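Local atomic coordinates of haloacid dehalogenase-like hydrolase (Salmonella enterica subsp. enterica serovar Typhi, PDB entry 4EZE), a protein that probably hydrolyses O-phosphoserine to serine and phosphate with the help of magnesium, the last step of L-serine biosynthesis. Residues R130-S135 with K168-A173; D126-E131 with G203-F208; A63-A68 with L309-E314. All blocks are in the same frame, centred on the assembly; numbering follows the deposited sequence.

Overall arrangement
Contacts 1 and 2 lie side by side, their centres 8 Å apart, and both start from helix 124-131. Contact 1 is a surface contact in which the end of that helix leans on helix 168-176, with aliphatic carbons touching beside a charged carboxylate. Contact 2 takes a buried face of the same helix to the start of helix 206-216, near the predicted active-site aspartates, and is wholly apolar. Contact 3 lies on the other side of the chain's centre from contact 2. It too is buried and apolar, but it joins the hairpin turn of the N-terminal antiparallel sheet to the C-terminal segment 309-314.

Contact 1. Residues R130-S135 with K168-A173; sequences RELGMS and KAVLNA
The flat group of this contact, the carboxylate of Glu-131, lays neither face against Val-170; the touch is made by the methylene carbon behind it. Glu-131 CG rests 4.0 Å from Val-170 CG1, the two side chains slanting across one another. In Glu-131 the CG stands anti to the backbone N (chi1 -179°), which carries the chain out toward the opposite helix, and a bend at chi2 (82°) then turns the carboxylate off the valine. One oxygen, OE1, forms a salt bridge with Arg-177, just beyond helix 168-176, so a polar link to the far side of the interface accompanies the apolar one.

Leu-132 supplies the second touch. Its CD2 methyl comes to 4.2 Å from the same Val-170 CG1, which therefore serves both partners, while the leucine also meets Thr-166 in the loop ahead of helix 168-176. The two backbones stay well apart, with Glu-131 CA 8.3 Å from Val-170 CA. Only 94 Å² is buried, and Glu-131 and Leu-132 are exposed in the isolated chain.

Behind these side chains the helix comes to its end. Gly-133 adopts a positive phi (80°), its N bonds back to Arg-130 O at 3.2 Å, and Met-134 N probably bonds to Ala-129 O. The two bonds back into the last turn make a Schellman motif; Met-134, the N-cap of helix 135-146, follows at once. The motif forms the corner between two helices of the helical cap inserted in the HAD fold, as in phosphoserine phosphatases of the SerB family.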
loop_
_atom_site.group_PDB
_atom_site.type_symbol
_atom_site.label_atom_id
_atom_site.label_comp_id
_atom_site.label_asym_id
_atom_site.label_seq_id
_atom_site.Cartn_x
_atom_site.Cartn_y
_atom_site.Cartn_z
ATOM N N ARG A 130 2.077 -9.588 21.540
ATOM C CA ARG A 130 0.996 -9.411 22.490
ATOM C C ARG A 130 0.428 -10.765 22.891
ATOM O O ARG A 130 0.092 -10.984 24.046
ATOM C CB ARG A 130 -0.096 -8.456 21.997
ATOM C CG ARG A 130 -0.622 -7.571 23.129
ATOM C CD ARG A 130 -1.799 -6.691 22.736
ATOM N NE ARG A 130 -2.849 -7.486 22.117
ATOM C CZ ARG A 130 -3.167 -7.408 20.832
ATOM N NH1 ARG A 130 -2.521 -6.545 20.058
ATOM N NH2 ARG A 130 -4.131 -8.175 20.327
ATOM N N GLU A 131 0.351 -11.684 21.939
ATOM C CA GLU A 131 -0.090 -13.036 22.238
ATOM C C GLU A 131 0.813 -13.697 23.298
ATOM O O GLU A 131 0.366 -14.547 24.055
ATOM C CB GLU A 131 -0.082 -13.875 20.966
ATOM C CG GLU A 131 -0.543 -15.302 21.153
ATOM C CD GLU A 131 -2.049 -15.408 21.141
ATOM O OE1 GLU A 131 -2.715 -14.349 21.107
ATOM O OE2 GLU A 131 -2.564 -16.545 21.160
ATOM N N LEU A 132 2.075 -13.283 23.354
ATOM C CA LEU A 132 3.060 -13.931 24.203
ATOM C C LEU A 132 3.346 -13.163 25.483
ATOM O O LEU A 132 4.186 -13.571 26.289
ATOM C CB LEU A 132 4.364 -14.147 23.424
ATOM C CG LEU A 132 4.165 -15.110 22.254
ATOM C CD1 LEU A 132 5.479 -15.541 21.619
ATOM C CD2 LEU A 132 3.367 -16.314 22.714
ATOM N N GLY A 133 2.656 -12.051 25.683
ATOM C CA GLY A 133 2.897 -11.246 26.882
ATOM C C GLY A 133 4.135 -10.353 26.791
ATOM O O GLY A 133 4.673 -9.914 27.809
ATOM N N MET A 134 4.590 -10.055 25.576
ATOM C CA MET A 134 5.852 -9.328 25.440
ATOM C C MET A 134 5.740 -7.988 24.745
ATOM O O MET A 134 6.730 -7.479 24.220
ATOM C CB MET A 134 6.833 -10.139 24.640
ATOM C CG MET A 134 6.627 -11.632 24.690
ATOM S SD MET A 134 8.246 -12.289 24.282
ATOM C CE MET A 134 9.131 -11.863 25.781
ATOM N N SER A 135 4.545 -7.421 24.729
ATOM C CA SER A 135 4.319 -6.190 23.998
ATOM C C SER A 135 5.233 -5.074 24.451
ATOM O O SER A 135 5.649 -4.256 23.640
ATOM C CB SER A 135 2.861 -5.781 24.126
ATOM O OG SER A 135 2.062 -6.794 23.551
ATOM N N LYS A 168 4.895 -23.237 15.889
ATOM C CA LYS A 168 4.256 -23.007 14.592
ATOM C C LYS A 168 2.773 -22.695 14.771
ATOM O O LYS A 168 2.200 -21.873 14.053
ATOM C CB LYS A 168 4.445 -24.238 13.691
ATOM C CG LYS A 168 4.299 -23.981 12.192
ATOM C CD LYS A 168 5.292 -24.804 11.382
ATOM C CE LYS A 168 4.753 -26.178 11.022
ATOM N NZ LYS A 168 4.042 -26.159 9.715
ATOM N N ALA A 169 2.152 -23.347 15.745
ATOM C CA ALA A 169 0.708 -23.265 15.915
ATOM C C ALA A 169 0.241 -21.911 16.467
ATOM O O ALA A 169 -0.856 -21.442 16.155
ATOM C CB ALA A 169 0.227 -24.407 16.808
ATOM N N VAL A 170 1.055 -21.301 17.316
ATOM C CA VAL A 170 0.741 -19.985 17.835
ATOM C C VAL A 170 0.792 -18.971 16.675
ATOM O O VAL A 170 -0.130 -18.168 16.476
ATOM C CB VAL A 170 1.740 -19.597 18.940
ATOM C CG1 VAL A 170 1.604 -18.126 19.318
ATOM C CG2 VAL A 170 1.533 -20.493 20.149
ATOM N N LEU A 171 1.874 -19.050 15.905
ATOM C CA LEU A 171 2.082 -18.227 14.725
ATOM C C LEU A 171 0.941 -18.370 13.722
ATOM O O LEU A 171 0.413 -17.375 13.208
ATOM C CB LEU A 171 3.380 -18.637 14.055
ATOM C CG LEU A 171 4.664 -18.364 14.821
ATOM C CD1 LEU A 171 5.815 -19.057 14.104
ATOM C CD2 LEU A 171 4.933 -16.869 14.919
ATOM N N ASN A 172 0.566 -19.606 13.428
ATOM C CA ASN A 172 -0.508 -19.840 12.487
ATOM C C ASN A 172 -1.798 -19.242 13.014
ATOM O O ASN A 172 -2.570 -18.654 12.266
ATOM C CB ASN A 172 -0.682 -21.332 12.228
ATOM C CG ASN A 172 0.327 -21.874 11.242
ATOM O OD1 ASN A 172 0.765 -21.175 10.336
ATOM N ND2 ASN A 172 0.689 -23.134 11.406
ATOM N N ALA A 173 -2.027 -19.398 14.310
ATOM C CA ALA A 173 -3.211 -18.848 14.938
ATOM C C ALA A 173 -3.209 -17.336 14.860
ATOM O O ALA A 173 -4.234 -16.726 14.604
ATOM C CB ALA A 173 -3.298 -19.296 16.373
#

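Contact 2. Residues D126-E131 with G203-F208; sequences DEIARE and GGLDIF
Ile-128, on a helix of the inserted cap, meets Leu-205 and Phe-208 where strand 197-202 of the Rossmann-like HAD core passes through a short loop into helix 206-216. The contact thus belongs to the junction of cap and core.

One methyl does most of the work. Ile-128 CD1 meets Leu-205 CD1 tip to tip at 3.8 Å, and the same carbon lies 3.8 Å from Phe-208 CZ. The phenylalanine comes from the opposite direction and presents the far end of its ring obliquely; Ile-128 CG1 adds a second approach to CZ at 4.0 Å. In Ile-128 the CG1 branch lies anti to the carbonyl carbon (chi1 -65°) and chi2 is extended (171°), which brings CD1 to both partners. All three side chains are buried, and the contact is purely apolar.

Two charged residues of the same helix pair with each other away from this cluster: Arg-130 NH1 forms a salt bridge with Glu-127 OE2 at 3.0 Å, approaching from above the carboxylate plane, while Glu-127 OE1 pairs with Arg-177.

The Phe-208 side chain is about 6 Å from that of Asp-116, the predicted proton donor, which also binds the sodium ion. Helix 168-176 packs beside the cluster, Leu-171 touching Ile-128 and Val-174 touching Phe-208, while Leu-205 leans on Val-226 of strand 226-229.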
loop_
_atom_site.group_PDB
_atom_site.type_symbol
_atom_site.label_atom_id
_atom_site.label_comp_id
_atom_site.label_asym_id
_atom_site.label_seq_id
_atom_site.Cartn_x
_atom_site.Cartn_y
_atom_site.Cartn_z
ATOM N N ASP A 126 4.168 -7.512 16.198
ATOM C CA ASP A 126 3.526 -6.952 17.391
ATOM C C ASP A 126 2.434 -7.865 17.900
ATOM O O ASP A 126 2.271 -8.032 19.107
ATOM C CB ASP A 126 2.893 -5.599 17.102
ATOM C CG ASP A 126 3.911 -4.513 16.950
ATOM O OD1 ASP A 126 5.117 -4.807 17.097
ATOM O OD2 ASP A 126 3.501 -3.364 16.678
ATOM N N GLU A 127 1.671 -8.434 16.978
ATOM C CA GLU A 127 0.575 -9.303 17.354
ATOM C C GLU A 127 1.095 -10.571 17.992
ATOM O O GLU A 127 0.468 -11.119 18.879
ATOM C CB GLU A 127 -0.273 -9.652 16.144
ATOM C CG GLU A 127 -1.122 -8.487 15.682
ATOM C CD GLU A 127 -2.139 -8.077 16.726
ATOM O OE1 GLU A 127 -2.914 -8.946 17.183
ATOM O OE2 GLU A 127 -2.165 -6.887 17.085
ATOM N N ILE A 128 2.236 -11.054 17.527
ATOM C CA ILE A 128 2.782 -12.255 18.115
ATOM C C ILE A 128 3.236 -11.932 19.531
ATOM O O ILE A 128 2.961 -12.677 20.462
ATOM C CB ILE A 128 3.953 -12.764 17.302
ATOM C CG1 ILE A 128 3.463 -13.182 15.919
ATOM C CG2 ILE A 128 4.630 -13.919 18.026
ATOM C CD1 ILE A 128 4.603 -13.491 14.976
ATOM N N ALA A 129 3.902 -10.791 19.674
ATOM C CA ALA A 129 4.330 -10.273 20.951
ATOM C C ALA A 129 3.200 -10.165 21.954
ATOM O O ALA A 129 3.348 -10.587 23.108
ATOM C CB ALA A 129 4.983 -8.914 20.772
ATOM N N ARG A 130 2.077 -9.588 21.540
ATOM C CA ARG A 130 0.996 -9.411 22.490
ATOM C C ARG A 130 0.428 -10.765 22.891
ATOM O O ARG A 130 0.092 -10.984 24.046
ATOM C CB ARG A 130 -0.096 -8.456 21.997
ATOM C CG ARG A 130 -0.622 -7.571 23.129
ATOM C CD ARG A 130 -1.799 -6.691 22.736
ATOM N NE ARG A 130 -2.849 -7.486 22.117
ATOM C CZ ARG A 130 -3.167 -7.408 20.832
ATOM N NH1 ARG A 130 -2.521 -6.545 20.058
ATOM N NH2 ARG A 130 -4.131 -8.175 20.327
ATOM N N GLU A 131 0.351 -11.684 21.939
ATOM C CA GLU A 131 -0.090 -13.036 22.238
ATOM C C GLU A 131 0.813 -13.697 23.298
ATOM O O GLU A 131 0.366 -14.547 24.055
ATOM C CB GLU A 131 -0.082 -13.875 20.966
ATOM C CG GLU A 131 -0.543 -15.302 21.153
ATOM C CD GLU A 131 -2.049 -15.408 21.141
ATOM O OE1 GLU A 131 -2.715 -14.349 21.107
ATOM O OE2 GLU A 131 -2.564 -16.545 21.160
ATOM N N GLY A 203 9.055 -6.681 4.888
ATOM C CA GLY A 203 10.094 -6.979 5.892
ATOM C C GLY A 203 9.646 -7.954 6.971
ATOM O O GLY A 203 10.371 -8.191 7.933
ATOM N N GLY A 204 8.455 -8.534 6.806
ATOM C CA GLY A 204 7.883 -9.435 7.809
ATOM C C GLY A 204 8.290 -10.893 7.669
ATOM O O GLY A 204 9.163 -11.227 6.875
ATOM N N LEU A 205 7.643 -11.759 8.449
ATOM C CA LEU A 205 7.894 -13.200 8.458
ATOM C C LEU A 205 7.325 -13.942 7.258
ATOM O O LEU A 205 6.208 -13.694 6.825
ATOM C CB LEU A 205 7.302 -13.831 9.720
ATOM C CG LEU A 205 7.913 -13.432 11.065
ATOM C CD1 LEU A 205 7.184 -14.094 12.214
ATOM C CD2 LEU A 205 9.368 -13.821 11.123
ATOM N N ASP A 206 8.078 -14.919 6.768
ATOM C CA ASP A 206 7.640 -15.693 5.622
ATOM C C ASP A 206 6.461 -16.574 5.971
ATOM O O ASP A 206 5.673 -16.955 5.103
ATOM C CB ASP A 206 8.775 -16.570 5.103
ATOM C CG ASP A 206 9.343 -17.504 6.189
ATOM O OD1 ASP A 206 9.980 -17.020 7.162
ATOM O OD2 ASP A 206 9.172 -18.733 6.048
ATOM N N ILE A 207 6.344 -16.980 7.223
ATOM C CA ILE A 207 5.229 -17.853 7.527
ATOM C C ILE A 207 3.941 -17.094 7.273
ATOM O O ILE A 207 3.015 -17.624 6.678
ATOM C CB ILE A 207 5.280 -18.424 8.951
ATOM C CG1 ILE A 207 4.215 -19.502 9.113
ATOM C CG2 ILE A 207 5.092 -17.336 9.972
ATOM C CD1 ILE A 207 4.284 -20.231 10.417
ATOM N N PHE A 208 3.892 -15.844 7.709
ATOM C CA PHE A 208 2.738 -15.007 7.431
ATOM C C PHE A 208 2.580 -14.686 5.959
ATOM O O PHE A 208 1.492 -14.777 5.413
ATOM C CB PHE A 208 2.841 -13.698 8.199
ATOM C CG PHE A 208 2.503 -13.817 9.642
ATOM C CD1 PHE A 208 3.187 -14.688 10.450
ATOM C CD2 PHE A 208 1.507 -13.050 10.193
ATOM C CE1 PHE A 208 2.881 -14.796 11.773
ATOM C CE2 PHE A 208 1.201 -13.158 11.522
ATOM C CZ PHE A 208 1.893 -14.035 12.312
#

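Contact 3. Residues A63-A68 with L309-E314; sequences ALINTA and LLFLIE
Ile-65 and Leu-310 form the centre of this contact. Ile-65 CD1 lies 3.9 Å from Leu-310 CD2 and equally near Leu-310 CB, and the CG1 and CG2 carbons of the isoleucine also border that CD2 methyl, so the leucine branch is covered by most of the Ile-65 side chain. With chi1 at 56°, Ile-65 CG1 sits between the backbone N and the carbonyl carbon, and the extended chi2 (173°) carries CD1 on to Leu-310 and to Phe-311 CE1, which it meets obliquely at 4.1 Å. Nearer the surface, Leu-64 CD2 approaches Leu-310 CD1 at 4.3 Å.

Both backbones are braced from within. Leu-310 O accepts bonds from Ile-313 N and Glu-314 N, each 2.9 Å long, which coil the chain behind the leucine. In segment 63-68, Thr-67 OG1 donates to Ile-65 O at 2.8 Å from well above the carbonyl plane, and Asn-66 N bonds to Ala-63 O.

Farther out, Val-190 of helix 184-193 packs on both Leu-64 and Leu-310, and Ile-187 on Ile-65. Phe-311 meets Tyr-69 edge-to-face and Tyr-27 at about 45°, which ties it to the N-terminal sheet.

Asn-66, with positive phi, and Thr-67 both face Ala-62: a G1 beta bulge in the turn of the hairpin 56-62/67-75. Leu-64 and Ile-65 of this turn pack on the segment that follows strand 299-301, the last strand of the parallel sheet.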
loop_
_atom_site.group_PDB
_atom_site.type_symbol
_atom_site.label_atom_id
_atom_site.label_comp_id
_atom_site.label_asym_id
_atom_site.label_seq_id
_atom_site.Cartn_x
_atom_site.Cartn_y
_atom_site.Cartn_z
ATOM N N ALA A 63 -19.916 0.795 -10.983
ATOM C CA ALA A 63 -20.695 -0.313 -10.397
ATOM C C ALA A 63 -19.831 -1.391 -9.771
ATOM O O ALA A 63 -20.198 -1.985 -8.766
ATOM C CB ALA A 63 -21.614 -0.938 -11.452
ATOM N N LEU A 64 -18.689 -1.652 -10.399
ATOM C CA LEU A 64 -17.855 -2.782 -10.036
ATOM C C LEU A 64 -17.350 -2.622 -8.612
ATOM O O LEU A 64 -17.117 -3.613 -7.934
ATOM C CB LEU A 64 -16.675 -2.870 -11.013
ATOM C CG LEU A 64 -15.726 -4.062 -10.943
ATOM C CD1 LEU A 64 -16.512 -5.361 -11.102
ATOM C CD2 LEU A 64 -14.600 -3.957 -11.984
ATOM N N ILE A 65 -17.186 -1.380 -8.152
ATOM C CA ILE A 65 -16.720 -1.141 -6.781
ATOM C C ILE A 65 -17.733 -0.346 -6.004
ATOM O O ILE A 65 -17.428 0.218 -4.959
ATOM C CB ILE A 65 -15.398 -0.380 -6.738
ATOM C CG1 ILE A 65 -15.528 0.939 -7.499
ATOM C CG2 ILE A 65 -14.290 -1.217 -7.357
ATOM C CD1 ILE A 65 -14.306 1.833 -7.354
ATOM N N ASN A 66 -18.944 -0.307 -6.530
ATOM C CA ASN A 66 -20.037 0.411 -5.887
ATOM C C ASN A 66 -19.660 1.786 -5.384
ATOM O O ASN A 66 -19.890 2.112 -4.224
ATOM C CB ASN A 66 -20.580 -0.383 -4.719
ATOM C CG ASN A 66 -21.784 0.270 -4.122
ATOM O OD1 ASN A 66 -22.391 1.144 -4.740
ATOM N ND2 ASN A 66 -22.144 -0.137 -2.917
ATOM N N THR A 67 -19.099 2.602 -6.263
ATOM C CA THR A 67 -18.574 3.889 -5.855
ATOM C C THR A 67 -19.000 4.945 -6.842
ATOM O O THR A 67 -18.609 4.905 -8.004
ATOM C CB THR A 67 -17.033 3.860 -5.838
ATOM O OG1 THR A 67 -16.589 2.880 -4.902
ATOM C CG2 THR A 67 -16.474 5.200 -5.430
ATOM N N ALA A 68 -19.805 5.894 -6.384
ATOM C CA ALA A 68 -20.121 7.056 -7.196
ATOM C C ALA A 68 -18.994 8.069 -7.012
ATOM O O ALA A 68 -18.593 8.336 -5.887
ATOM C CB ALA A 68 -21.447 7.644 -6.763
ATOM N N LEU A 309 -8.256 1.470 -5.968
ATOM C CA LEU A 309 -7.244 1.178 -6.990
ATOM C C LEU A 309 -7.885 1.057 -8.388
ATOM O O LEU A 309 -7.221 1.184 -9.421
ATOM C CB LEU A 309 -6.484 -0.094 -6.661
ATOM C CG LEU A 309 -5.641 -0.071 -5.394
ATOM C CD1 LEU A 309 -5.066 -1.454 -5.196
ATOM C CD2 LEU A 309 -4.513 0.921 -5.560
ATOM N N LEU A 310 -9.183 0.815 -8.448
ATOM C CA LEU A 310 -9.813 0.836 -9.767
ATOM C C LEU A 310 -9.378 2.037 -10.609
ATOM O O LEU A 310 -9.066 1.885 -11.794
ATOM C CB LEU A 310 -11.328 0.841 -9.649
ATOM C CG LEU A 310 -11.964 0.538 -11.009
ATOM C CD1 LEU A 310 -11.639 -0.888 -11.395
ATOM C CD2 LEU A 310 -13.458 0.749 -10.953
ATOM N N PHE A 311 -9.377 3.230 -10.006
ATOM C CA PHE A 311 -9.079 4.471 -10.753
ATOM C C PHE A 311 -7.702 4.511 -11.382
ATOM O O PHE A 311 -7.409 5.357 -12.215
ATOM C CB PHE A 311 -9.332 5.713 -9.894
ATOM C CG PHE A 311 -10.762 5.849 -9.510
ATOM C CD1 PHE A 311 -11.204 5.365 -8.283
ATOM C CD2 PHE A 311 -11.687 6.351 -10.418
ATOM C CE1 PHE A 311 -12.540 5.436 -7.933
ATOM C CE2 PHE A 311 -13.030 6.434 -10.078
ATOM C CZ PHE A 311 -13.461 5.977 -8.837
ATOM N N LEU A 312 -6.849 3.587 -10.987
ATOM C CA LEU A 312 -5.520 3.616 -11.510
ATOM C C LEU A 312 -5.298 2.460 -12.489
ATOM O O LEU A 312 -4.202 2.301 -13.000
ATOM C CB LEU A 312 -4.506 3.530 -10.374
ATOM C CG LEU A 312 -4.628 4.560 -9.249
ATOM C CD1 LEU A 312 -3.825 4.049 -8.070
ATOM C CD2 LEU A 312 -4.132 5.929 -9.639
ATOM N N ILE A 313 -6.318 1.650 -12.745
ATOM C CA ILE A 313 -6.113 0.534 -13.667
ATOM C C ILE A 313 -7.211 0.366 -14.708
ATOM O O ILE A 313 -7.010 -0.334 -15.700
ATOM C CB ILE A 313 -5.891 -0.796 -12.927
ATOM C CG1 ILE A 313 -7.159 -1.223 -12.200
ATOM C CG2 ILE A 313 -4.729 -0.662 -11.948
ATOM C CD1 ILE A 313 -7.025 -2.606 -11.602
ATOM N N GLU A 314 -8.355 1.005 -14.481
ATOM C CA GLU A 314 -9.483 0.981 -15.431
ATOM C C GLU A 314 -9.531 2.305 -16.204
ATOM O O GLU A 314 -9.615 3.370 -15.605
ATOM C CB GLU A 314 -10.812 0.759 -14.698
ATOM C CG GLU A 314 -12.045 0.813 -15.599
ATOM C CD GLU A 314 -11.833 0.039 -16.907
ATOM O OE1 GLU A 314 -11.671 -1.197 -16.863
ATOM O OE2 GLU A 314 -11.826 0.657 -17.988
#